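Local coordinates for protein leucine--tRNA ligase (Agrobacterium radiobacter, PDB 5AH5) that probably attaches leucine to tRNA(Leu) at the expense of ATP, as an aminoacyl-tRNA synthetase of the first class carrying an editing domain, at residues B[253-259]-B[332-338]; B[278-282]-B[299-303]; B[292-296]-B[322-327]. One frame throughout, in Å; residues are numbered along the deposited sequence.

Contact 1 (B[253-259]-B[332-338]); sequences GCTFIAL and GAVIGVP. With nucleotides of chain D.
With its first torsion at -41°, Val334 parts its two methyls: CG2, lodged between the backbone N and the carbonyl carbon, packs 4.1 Å from Ala258 CB, while CG1, beside the backbone N, turns to the bound RNA. These residues form a hydrogen-bonded pair in a short antiparallel ladder of the editing domain's mixed sheet; Val334 N donates to Ala258 O at 3.0 Å, and the return bond is weak. Leu259 and Ala333 follow as the non-hydrogen-bonded pair, their side chains on the other face, where Leu259 CD2 meets Ala333 CB at 3.7 Å. Beyond the ladder Gly336 N donates to Phe256 O (3.3 Å) from above the carbonyl plane, and the bond from Thr255 N to Gly336 O is weak. Phe256 has CG between its backbone N and carbonyl carbon (chi1 68°), which brings the rim of one ring face over Gly336 CA, 4.2 Å from CZ; Phe347 of helix 342-348 also meets this ring. Ile335 CG1 touches both Cys254 CB and Ile257 CD1. Strand 315-322 runs along 257-259 in parallel, so 257-259 has a strand on each side. Val334 CG1 sits over the adenine of A84 of chain D, 3.4 Å from its C5.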
loop_
_atom_site.group_PDB
_atom_site.type_symbol
_atom_site.label_atom_id
_atom_site.label_comp_id
_atom_site.label_asym_id
_atom_site.label_seq_id
_atom_site.Cartn_x
_atom_site.Cartn_y
_atom_site.Cartn_z
ATOM N N GLY B 253 -20.376 -17.961 39.256
ATOM C CA GLY B 253 -21.514 -17.079 39.062
ATOM C C GLY B 253 -22.386 -17.352 37.847
ATOM O O GLY B 253 -23.357 -16.625 37.647
ATOM N N CYS B 254 -22.079 -18.369 37.032
ATOM C CA CYS B 254 -22.831 -18.588 35.786
ATOM C C CYS B 254 -24.194 -19.233 36.031
ATOM O O CYS B 254 -24.280 -20.361 36.513
ATOM C CB CYS B 254 -22.008 -19.361 34.727
ATOM S SG CYS B 254 -21.751 -21.146 34.925
ATOM N N THR B 255 -25.256 -18.485 35.729
ATOM C CA THR B 255 -26.626 -19.017 35.740
ATOM C C THR B 255 -26.910 -19.917 34.513
ATOM O O THR B 255 -27.795 -20.773 34.580
ATOM C CB THR B 255 -27.700 -17.885 35.832
ATOM O OG1 THR B 255 -27.167 -16.662 35.303
ATOM C CG2 THR B 255 -28.163 -17.648 37.290
ATOM N N PHE B 256 -26.172 -19.732 33.408
ATOM C CA PHE B 256 -26.433 -20.481 32.161
ATOM C C PHE B 256 -25.248 -20.577 31.173
ATOM O O PHE B 256 -24.147 -20.079 31.427
ATOM C CB PHE B 256 -27.715 -19.951 31.462
ATOM C CG PHE B 256 -27.601 -18.557 30.906
ATOM C CD1 PHE B 256 -27.946 -17.454 31.681
ATOM C CD2 PHE B 256 -27.188 -18.347 29.596
ATOM C CE1 PHE B 256 -27.857 -16.164 31.169
ATOM C CE2 PHE B 256 -27.094 -17.063 29.078
ATOM C CZ PHE B 256 -27.429 -15.970 29.866
ATOM N N ILE B 257 -25.498 -21.299 30.079
ATOM C CA ILE B 257 -24.643 -21.364 28.897
ATOM C C ILE B 257 -25.529 -21.034 27.697
ATOM O O ILE B 257 -26.711 -21.384 27.689
ATOM C CB ILE B 257 -24.045 -22.784 28.725
ATOM C CG1 ILE B 257 -23.176 -23.164 29.936
ATOM C CG2 ILE B 257 -23.240 -22.915 27.437
ATOM C CD1 ILE B 257 -21.953 -22.294 30.170
ATOM N N ALA B 258 -24.974 -20.341 26.703
ATOM C CA ALA B 258 -25.695 -20.038 25.455
ATOM C C ALA B 258 -24.785 -20.229 24.245
ATOM O O ALA B 258 -23.594 -19.903 24.296
ATOM C CB ALA B 258 -26.260 -18.627 25.483
ATOM N N LEU B 259 -25.363 -20.755 23.162
ATOM C CA LEU B 259 -24.613 -21.151 21.971
ATOM C C LEU B 259 -24.921 -20.300 20.747
ATOM O O LEU B 259 -25.979 -19.659 20.642
ATOM C CB LEU B 259 -24.918 -22.610 21.616
ATOM C CG LEU B 259 -24.296 -23.709 22.465
ATOM C CD1 LEU B 259 -24.782 -25.046 21.933
ATOM C CD2 LEU B 259 -22.777 -23.633 22.442
ATOM N N GLY B 332 -17.652 -19.709 20.121
ATOM C CA GLY B 332 -19.071 -19.684 19.765
ATOM C C GLY B 332 -19.954 -20.234 20.869
ATOM O O GLY B 332 -21.117 -20.570 20.621
ATOM N N ALA B 333 -19.387 -20.335 22.077
ATOM C CA ALA B 333 -20.119 -20.646 23.306
ATOM C C ALA B 333 -19.807 -19.553 24.337
ATOM O O ALA B 333 -18.645 -19.157 24.475
ATOM C CB ALA B 333 -19.698 -22.019 23.828
ATOM N N VAL B 334 -20.834 -19.054 25.031
ATOM C CA VAL B 334 -20.647 -18.076 26.118
ATOM C C VAL B 334 -21.172 -18.624 27.457
ATOM O O VAL B 334 -21.734 -19.716 27.519
ATOM C CB VAL B 334 -21.224 -16.675 25.765
ATOM C CG1 VAL B 334 -20.905 -16.325 24.319
ATOM C CG2 VAL B 334 -22.725 -16.585 26.021
ATOM N N ILE B 335 -21.020 -17.830 28.515
ATOM C CA ILE B 335 -20.982 -18.337 29.888
ATOM C C ILE B 335 -21.517 -17.233 30.810
ATOM O O ILE B 335 -20.756 -16.516 31.455
ATOM C CB ILE B 335 -19.524 -18.791 30.202
ATOM C CG1 ILE B 335 -19.375 -19.397 31.597
ATOM C CG2 ILE B 335 -18.509 -17.665 29.990
ATOM C CD1 ILE B 335 -17.992 -19.982 31.832
ATOM N N GLY B 336 -22.847 -17.115 30.858
ATOM C CA GLY B 336 -23.522 -15.865 31.266
ATOM C C GLY B 336 -23.751 -15.538 32.742
ATOM O O GLY B 336 -24.020 -16.423 33.555
ATOM N N VAL B 337 -23.665 -14.242 33.067
ATOM C CA VAL B 337 -23.879 -13.712 34.423
ATOM C C VAL B 337 -24.505 -12.303 34.354
ATOM O O VAL B 337 -23.888 -11.382 33.808
ATOM C CB VAL B 337 -22.543 -13.581 35.208
ATOM C CG1 VAL B 337 -22.798 -13.126 36.651
ATOM C CG2 VAL B 337 -21.739 -14.879 35.173
ATOM N N PRO B 338 -25.744 -12.136 34.870
ATOM C CA PRO B 338 -26.262 -10.799 35.238
ATOM C C PRO B 338 -26.057 -10.450 36.721
ATOM O O PRO B 338 -25.084 -9.785 37.087
ATOM C CB PRO B 338 -27.763 -10.896 34.912
ATOM C CG PRO B 338 -27.934 -12.173 34.143
ATOM C CD PRO B 338 -26.849 -13.079 34.632
ATOM P P A D 84 -15.039 -8.217 24.810
ATOM O OP1 A D 84 -14.202 -7.388 25.710
ATOM O OP2 A D 84 -14.410 -9.114 23.800
ATOM O "O5'" A D 84 -15.932 -9.110 25.782
ATOM C "C5'" A D 84 -15.447 -10.389 26.259
ATOM C "C4'" A D 84 -16.598 -11.204 26.794
ATOM O "O4'" A D 84 -17.565 -11.434 25.734
ATOM C "C3'" A D 84 -16.282 -12.610 27.294
ATOM O "O3'" A D 84 -15.743 -12.623 28.611
ATOM C "C2'" A D 84 -17.660 -13.253 27.265
ATOM O "O2'" A D 84 -18.402 -12.889 28.418
ATOM C "C1'" A D 84 -18.252 -12.648 25.982
ATOM N N9 A D 84 -18.167 -13.486 24.782
ATOM C C8 A D 84 -17.327 -14.545 24.522
ATOM N N7 A D 84 -17.530 -15.108 23.353
ATOM C C5 A D 84 -18.565 -14.365 22.801
ATOM C C6 A D 84 -19.245 -14.456 21.572
ATOM N N6 A D 84 -18.958 -15.361 20.632
ATOM N N1 A D 84 -20.232 -13.564 21.332
ATOM C C2 A D 84 -20.512 -12.647 22.270
ATOM N N3 A D 84 -19.938 -12.454 23.458
ATOM C C4 A D 84 -18.968 -13.364 23.670
#

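Contact 2 (B[278-282]-B[299-303]); sequences SVKDY and KSGIF
Tyr282 reaches out from helix 277-287 and lays its ring along the start of strand 301-310, with Ser300 at its far end and Ile302 beneath one face. Its CG stands anti to the backbone N (chi1 170°), which sends the ring across the gap to the strand. There the contact is tight. Tyr282 OH and Ser300 OG share a hydrogen bond of 2.9 Å, the serine oxygen lying in the ring plane at its edge, so the bond helps to fix how the ring is turned. Gly301 passes under the rim of one face, its CA 3.4 Å from Tyr282 CZ, a close backbone approach to the ring. Ile302 CB lies over the same face, and CG2 comes within 3.4 Å of Tyr282 CD2, the two side chains running alongside each other in opposite senses. The other branch of Ile302 is extended: CG1 is anti to the backbone N and CD1 reaches back one helical turn, pressing at 3.0 Å on Ser278 O, which already accepts the backbone bond from Tyr282 N. The loose side is that of the exposed Ser278 side chain, whose OG only touches Ile302 CD1 at 3.4 Å, and of Val279, whose CG2 barely reaches the same methyl at 4.2 Å. Val321 of strand 315-322 touches both Tyr282 and Ile302. The helical segment 278-282 lies nearly antiparallel to strand residues 301-303 (165°, axes 9.1 Å apart), and its side chains pack on the sheet as an alpha/beta layer of the editing domain.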
loop_
_atom_site.group_PDB
_atom_site.type_symbol
_atom_site.label_atom_id
_atom_site.label_comp_id
_atom_site.label_asym_id
_atom_site.label_seq_id
_atom_site.Cartn_x
_atom_site.Cartn_y
_atom_site.Cartn_z
ATOM N N SER B 278 -38.691 -26.749 17.475
ATOM C CA SER B 278 -38.405 -25.312 17.442
ATOM C C SER B 278 -36.903 -24.963 17.489
ATOM O O SER B 278 -36.556 -23.800 17.298
ATOM C CB SER B 278 -39.204 -24.556 18.524
ATOM O OG SER B 278 -39.126 -25.187 19.784
ATOM N N VAL B 279 -36.026 -25.939 17.734
ATOM C CA VAL B 279 -34.564 -25.731 17.600
ATOM C C VAL B 279 -34.144 -25.421 16.135
ATOM O O VAL B 279 -33.721 -24.294 15.815
ATOM C CB VAL B 279 -33.777 -26.943 18.176
ATOM C CG1 VAL B 279 -32.306 -26.921 17.774
ATOM C CG2 VAL B 279 -33.909 -26.968 19.693
ATOM N N LYS B 280 -34.296 -26.411 15.255
ATOM C CA LYS B 280 -33.909 -26.276 13.848
ATOM C C LYS B 280 -34.718 -25.218 13.118
ATOM O O LYS B 280 -34.300 -24.757 12.071
ATOM C CB LYS B 280 -34.055 -27.601 13.101
ATOM C CG LYS B 280 -33.291 -28.766 13.727
ATOM C CD LYS B 280 -32.655 -29.693 12.695
ATOM C CE LYS B 280 -31.556 -28.990 11.902
ATOM N NZ LYS B 280 -30.449 -29.917 11.544
ATOM N N ASP B 281 -35.889 -24.868 13.648
ATOM C CA ASP B 281 -36.687 -23.743 13.135
ATOM C C ASP B 281 -36.120 -22.390 13.585
ATOM O O ASP B 281 -36.030 -21.459 12.787
ATOM C CB ASP B 281 -38.166 -23.863 13.565
ATOM C CG ASP B 281 -38.973 -24.825 12.689
ATOM O OD1 ASP B 281 -38.377 -25.645 11.946
ATOM O OD2 ASP B 281 -40.222 -24.747 12.754
ATOM N N TYR B 282 -35.762 -22.283 14.862
ATOM C CA TYR B 282 -35.172 -21.058 15.405
ATOM C C TYR B 282 -33.806 -20.756 14.778
ATOM O O TYR B 282 -33.542 -19.616 14.365
ATOM C CB TYR B 282 -34.995 -21.162 16.921
ATOM C CG TYR B 282 -34.172 -20.038 17.494
ATOM C CD1 TYR B 282 -34.720 -18.766 17.648
ATOM C CD2 TYR B 282 -32.835 -20.234 17.854
ATOM C CE1 TYR B 282 -33.963 -17.718 18.164
ATOM C CE2 TYR B 282 -32.076 -19.194 18.366
ATOM C CZ TYR B 282 -32.632 -17.939 18.516
ATOM O OH TYR B 282 -31.859 -16.922 19.043
ATOM N N LYS B 299 -32.769 -9.021 21.021
ATOM C CA LYS B 299 -32.136 -10.296 21.396
ATOM C C LYS B 299 -33.182 -11.407 21.571
ATOM O O LYS B 299 -34.279 -11.165 22.076
ATOM C CB LYS B 299 -31.312 -10.144 22.667
ATOM C CG LYS B 299 -30.264 -9.051 22.552
ATOM C CD LYS B 299 -29.540 -8.809 23.863
ATOM C CE LYS B 299 -29.003 -7.389 23.911
ATOM N NZ LYS B 299 -28.035 -7.224 25.026
ATOM N N SER B 300 -32.806 -12.618 21.153
ATOM C CA SER B 300 -33.706 -13.769 21.030
ATOM C C SER B 300 -32.955 -15.033 21.411
ATOM O O SER B 300 -31.771 -14.981 21.738
ATOM C CB SER B 300 -34.283 -13.876 19.601
ATOM O OG SER B 300 -33.377 -14.451 18.667
ATOM N N GLY B 301 -33.647 -16.166 21.372
ATOM C CA GLY B 301 -33.101 -17.429 21.879
ATOM C C GLY B 301 -34.120 -18.547 22.062
ATOM O O GLY B 301 -35.330 -18.309 22.012
ATOM N N ILE B 302 -33.613 -19.761 22.270
ATOM C CA ILE B 302 -34.440 -20.944 22.506
ATOM C C ILE B 302 -33.757 -21.868 23.510
ATOM O O ILE B 302 -32.584 -22.215 23.338
ATOM C CB ILE B 302 -34.750 -21.717 21.198
ATOM C CG1 ILE B 302 -35.660 -22.910 21.490
ATOM C CG2 ILE B 302 -33.485 -22.202 20.489
ATOM C CD1 ILE B 302 -36.262 -23.514 20.258
ATOM N N PHE B 303 -34.496 -22.256 24.554
ATOM C CA PHE B 303 -34.022 -23.239 25.537
ATOM C C PHE B 303 -33.829 -24.558 24.803
ATOM O O PHE B 303 -34.710 -24.987 24.056
ATOM C CB PHE B 303 -35.022 -23.383 26.706
ATOM C CG PHE B 303 -34.645 -24.432 27.732
ATOM C CD1 PHE B 303 -33.362 -24.470 28.285
ATOM C CD2 PHE B 303 -35.583 -25.369 28.171
ATOM C CE1 PHE B 303 -33.018 -25.431 29.232
ATOM C CE2 PHE B 303 -35.245 -26.326 29.119
ATOM C CZ PHE B 303 -33.962 -26.358 29.651
#

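Contact 3 (B[292-296]-B[322-327]); sequences EERSA and ANYVMP. With nucleotides of chain D.
Arg294 points the edge of its guanidinium at the backbone of Asn323, while Pro327 lies over one face of the same group. NE and NH2 both donate to Asn323 O, at 3.3 Å and 3.1 Å, a side-on grip on one carbonyl oxygen that lies close to the guanidinium plane; NE arrives on a lone pair, whereas NH2 is tilted from the carbonyl plane. The chain leaves with CG anti to the backbone N and then bends at chi2 (61°), which swings the group round to this oxygen. Pro327 CD packs on the flat side, 3.7 Å from Arg294 NH2, and a salt bridge from NH1 to Glu262 further fixes the guanidinium. Met326, bent twice, brings CE back to Ser295 OG (3.4 Å) and Arg294 O. Ser295 OG itself donates to the phosphate oxygen OP1 of C82 of chain D, at 3.1 Å. The backbone of 322-327 reads the RNA: Tyr324 O accepts from O2' of C82, and Met326 N donates to N1 of A84 of chain D (3.2 Å) while Met326 O accepts from its N6 (2.9 Å). Such pairing with the Watson-Crick edge of an adenine is consistent with an editing pocket that holds the 3' end of tRNA.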
loop_
_atom_site.group_PDB
_atom_site.type_symbol
_atom_site.label_atom_id
_atom_site.label_comp_id
_atom_site.label_asym_id
_atom_site.label_seq_id
_atom_site.Cartn_x
_atom_site.Cartn_y
_atom_site.Cartn_z
ATOM N N GLU B 292 -25.253 -7.882 8.542
ATOM C CA GLU B 292 -25.872 -6.656 9.116
ATOM C C GLU B 292 -27.006 -6.917 10.137
ATOM O O GLU B 292 -26.867 -6.553 11.292
ATOM C CB GLU B 292 -26.532 -5.829 8.015
ATOM C CG GLU B 292 -25.639 -4.940 7.189
ATOM C CD GLU B 292 -26.380 -4.273 6.033
ATOM O OE1 GLU B 292 -27.480 -4.760 5.641
ATOM O OE2 GLU B 292 -25.838 -3.263 5.504
ATOM N N GLU B 293 -28.117 -7.515 9.685
ATOM C CA GLU B 293 -29.291 -7.876 10.539
ATOM C C GLU B 293 -28.924 -8.755 11.718
ATOM O O GLU B 293 -29.526 -8.641 12.772
ATOM C CB GLU B 293 -30.371 -8.611 9.719
ATOM C CG GLU B 293 -31.131 -7.723 8.737
ATOM C CD GLU B 293 -31.714 -8.466 7.523
ATOM O OE1 GLU B 293 -31.670 -9.729 7.471
ATOM O OE2 GLU B 293 -32.211 -7.772 6.598
ATOM N N ARG B 294 -27.936 -9.625 11.530
ATOM C CA ARG B 294 -27.475 -10.583 12.556
ATOM C C ARG B 294 -26.813 -9.910 13.758
ATOM O O ARG B 294 -26.726 -10.518 14.843
ATOM C CB ARG B 294 -26.508 -11.596 11.900
ATOM C CG ARG B 294 -25.851 -12.653 12.769
ATOM C CD ARG B 294 -26.862 -13.567 13.434
ATOM N NE ARG B 294 -26.313 -14.109 14.670
ATOM C CZ ARG B 294 -25.653 -15.265 14.790
ATOM N NH1 ARG B 294 -25.433 -16.082 13.734
ATOM N NH2 ARG B 294 -25.218 -15.619 16.007
ATOM N N SER B 295 -26.326 -8.676 13.558
ATOM C CA SER B 295 -25.666 -7.885 14.620
ATOM C C SER B 295 -26.616 -6.954 15.385
ATOM O O SER B 295 -26.359 -6.666 16.545
ATOM C CB SER B 295 -24.478 -7.078 14.054
ATOM O OG SER B 295 -23.329 -7.901 13.878
ATOM N N ALA B 296 -27.693 -6.496 14.744
ATOM C CA ALA B 296 -28.622 -5.498 15.321
ATOM C C ALA B 296 -29.947 -6.124 15.814
ATOM O O ALA B 296 -30.028 -7.342 15.998
ATOM C CB ALA B 296 -28.882 -4.380 14.301
ATOM N N ALA B 322 -28.709 -18.724 21.365
ATOM C CA ALA B 322 -29.048 -17.296 21.287
ATOM C C ALA B 322 -28.348 -16.587 20.119
ATOM O O ALA B 322 -27.231 -16.960 19.721
ATOM C CB ALA B 322 -28.715 -16.605 22.602
ATOM N N ASN B 323 -29.025 -15.564 19.589
ATOM C CA ASN B 323 -28.547 -14.786 18.428
ATOM C C ASN B 323 -27.376 -13.832 18.750
ATOM O O ASN B 323 -26.516 -13.582 17.896
ATOM C CB ASN B 323 -29.720 -14.022 17.768
ATOM C CG ASN B 323 -30.249 -12.870 18.623
ATOM O OD1 ASN B 323 -29.971 -12.787 19.815
ATOM N ND2 ASN B 323 -31.038 -11.994 18.017
ATOM N N TYR B 324 -27.355 -13.328 19.988
ATOM C CA TYR B 324 -26.345 -12.373 20.451
ATOM C C TYR B 324 -24.976 -13.031 20.668
ATOM O O TYR B 324 -24.024 -12.332 21.014
ATOM C CB TYR B 324 -26.802 -11.626 21.736
ATOM C CG TYR B 324 -26.564 -12.406 23.013
ATOM C CD1 TYR B 324 -27.491 -13.340 23.472
ATOM C CD2 TYR B 324 -25.390 -12.231 23.753
ATOM C CE1 TYR B 324 -27.255 -14.076 24.631
ATOM C CE2 TYR B 324 -25.145 -12.963 24.908
ATOM C CZ TYR B 324 -26.078 -13.885 25.346
ATOM O OH TYR B 324 -25.830 -14.611 26.495
ATOM N N VAL B 325 -24.869 -14.354 20.513
ATOM C CA VAL B 325 -23.569 -14.985 20.458
ATOM C C VAL B 325 -23.134 -14.881 19.012
ATOM O O VAL B 325 -23.800 -15.418 18.118
ATOM C CB VAL B 325 -23.592 -16.450 20.906
ATOM C CG1 VAL B 325 -22.216 -17.090 20.742
ATOM C CG2 VAL B 325 -24.038 -16.529 22.356
ATOM N N MET B 326 -22.028 -14.178 18.781
ATOM C CA MET B 326 -21.551 -13.958 17.421
ATOM C C MET B 326 -20.608 -15.095 17.047
ATOM O O MET B 326 -19.703 -15.434 17.798
ATOM C CB MET B 326 -20.891 -12.582 17.274
ATOM C CG MET B 326 -21.725 -11.435 17.817
ATOM S SD MET B 326 -23.464 -11.486 17.315
ATOM C CE MET B 326 -23.406 -10.767 15.680
ATOM N N PRO B 327 -20.842 -15.711 15.892
ATOM C CA PRO B 327 -20.042 -16.863 15.472
ATOM C C PRO B 327 -18.545 -16.617 15.112
ATOM O O PRO B 327 -17.782 -17.576 15.017
ATOM C CB PRO B 327 -20.777 -17.322 14.217
ATOM C CG PRO B 327 -21.347 -16.049 13.636
ATOM C CD PRO B 327 -21.779 -15.267 14.835
ATOM P P C D 82 -20.600 -7.334 16.229
ATOM O OP1 C D 82 -20.907 -8.697 15.678
ATOM O OP2 C D 82 -21.036 -6.151 15.462
ATOM O "O5'" C D 82 -21.147 -7.186 17.723
ATOM C "C5'" C D 82 -22.510 -6.797 17.990
ATOM C "C4'" C D 82 -22.766 -6.670 19.477
ATOM O "O4'" C D 82 -24.200 -6.555 19.682
ATOM C "C3'" C D 82 -22.320 -7.834 20.360
ATOM O "O3'" C D 82 -21.999 -7.441 21.699
ATOM C "C2'" C D 82 -23.556 -8.731 20.359
ATOM O "O2'" C D 82 -23.623 -9.606 21.470
ATOM C "C1'" C D 82 -24.678 -7.686 20.391
ATOM N N1 C D 82 -25.999 -8.046 19.826
ATOM C C2 C D 82 -27.113 -7.279 20.202
ATOM O O2 C D 82 -26.961 -6.362 21.025
ATOM N N3 C D 82 -28.323 -7.566 19.670
ATOM C C4 C D 82 -28.447 -8.566 18.795
ATOM N N4 C D 82 -29.660 -8.818 18.302
ATOM C C5 C D 82 -27.328 -9.346 18.377
ATOM C C6 C D 82 -26.133 -9.045 18.902
ATOM P P A D 84 -15.039 -8.217 24.810
ATOM O OP1 A D 84 -14.202 -7.388 25.710
ATOM O OP2 A D 84 -14.410 -9.114 23.800
ATOM O "O5'" A D 84 -15.932 -9.110 25.782
ATOM C "C5'" A D 84 -15.447 -10.389 26.259
ATOM C "C4'" A D 84 -16.598 -11.204 26.794
ATOM O "O4'" A D 84 -17.565 -11.434 25.734
ATOM C "C3'" A D 84 -16.282 -12.610 27.294
ATOM O "O3'" A D 84 -15.743 -12.623 28.611
ATOM C "C2'" A D 84 -17.660 -13.253 27.265
ATOM O "O2'" A D 84 -18.402 -12.889 28.418
ATOM C "C1'" A D 84 -18.252 -12.648 25.982
ATOM N N9 A D 84 -18.167 -13.486 24.782
ATOM C C8 A D 84 -17.327 -14.545 24.522
ATOM N N7 A D 84 -17.530 -15.108 23.353
ATOM C C5 A D 84 -18.565 -14.365 22.801
ATOM C C6 A D 84 -19.245 -14.456 21.572
ATOM N N6 A D 84 -18.958 -15.361 20.632
ATOM N N1 A D 84 -20.232 -13.564 21.332
ATOM C C2 A D 84 -20.512 -12.647 22.270
ATOM N N3 A D 84 -19.938 -12.454 23.458
ATOM C C4 A D 84 -18.968 -13.364 23.670
#

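Along the chain, 253-259 opens the widest loop, which 332-338 closes as contact 1. Inside it, helix 277-287 supplies 278-282 and the loop after it supplies 292-296; 299-303, at the start of strand 301-310, then closes contact 2, and only after strand 315-322 does 322-327 complete contact 3. Contacts 2 and 3 are therefore both nested within contact 1 and cross each other. Residues join them: Ser300 N probably bonds to Asn323 OD1 between contacts 2 and 3, and Ala322 N to Leu259 O between contacts 3 and 1. Together they tie the helix, the mixed sheet and the RNA-binding loop 322-327 into one editing domain, with A84 of chain D touching contacts 1 and 3.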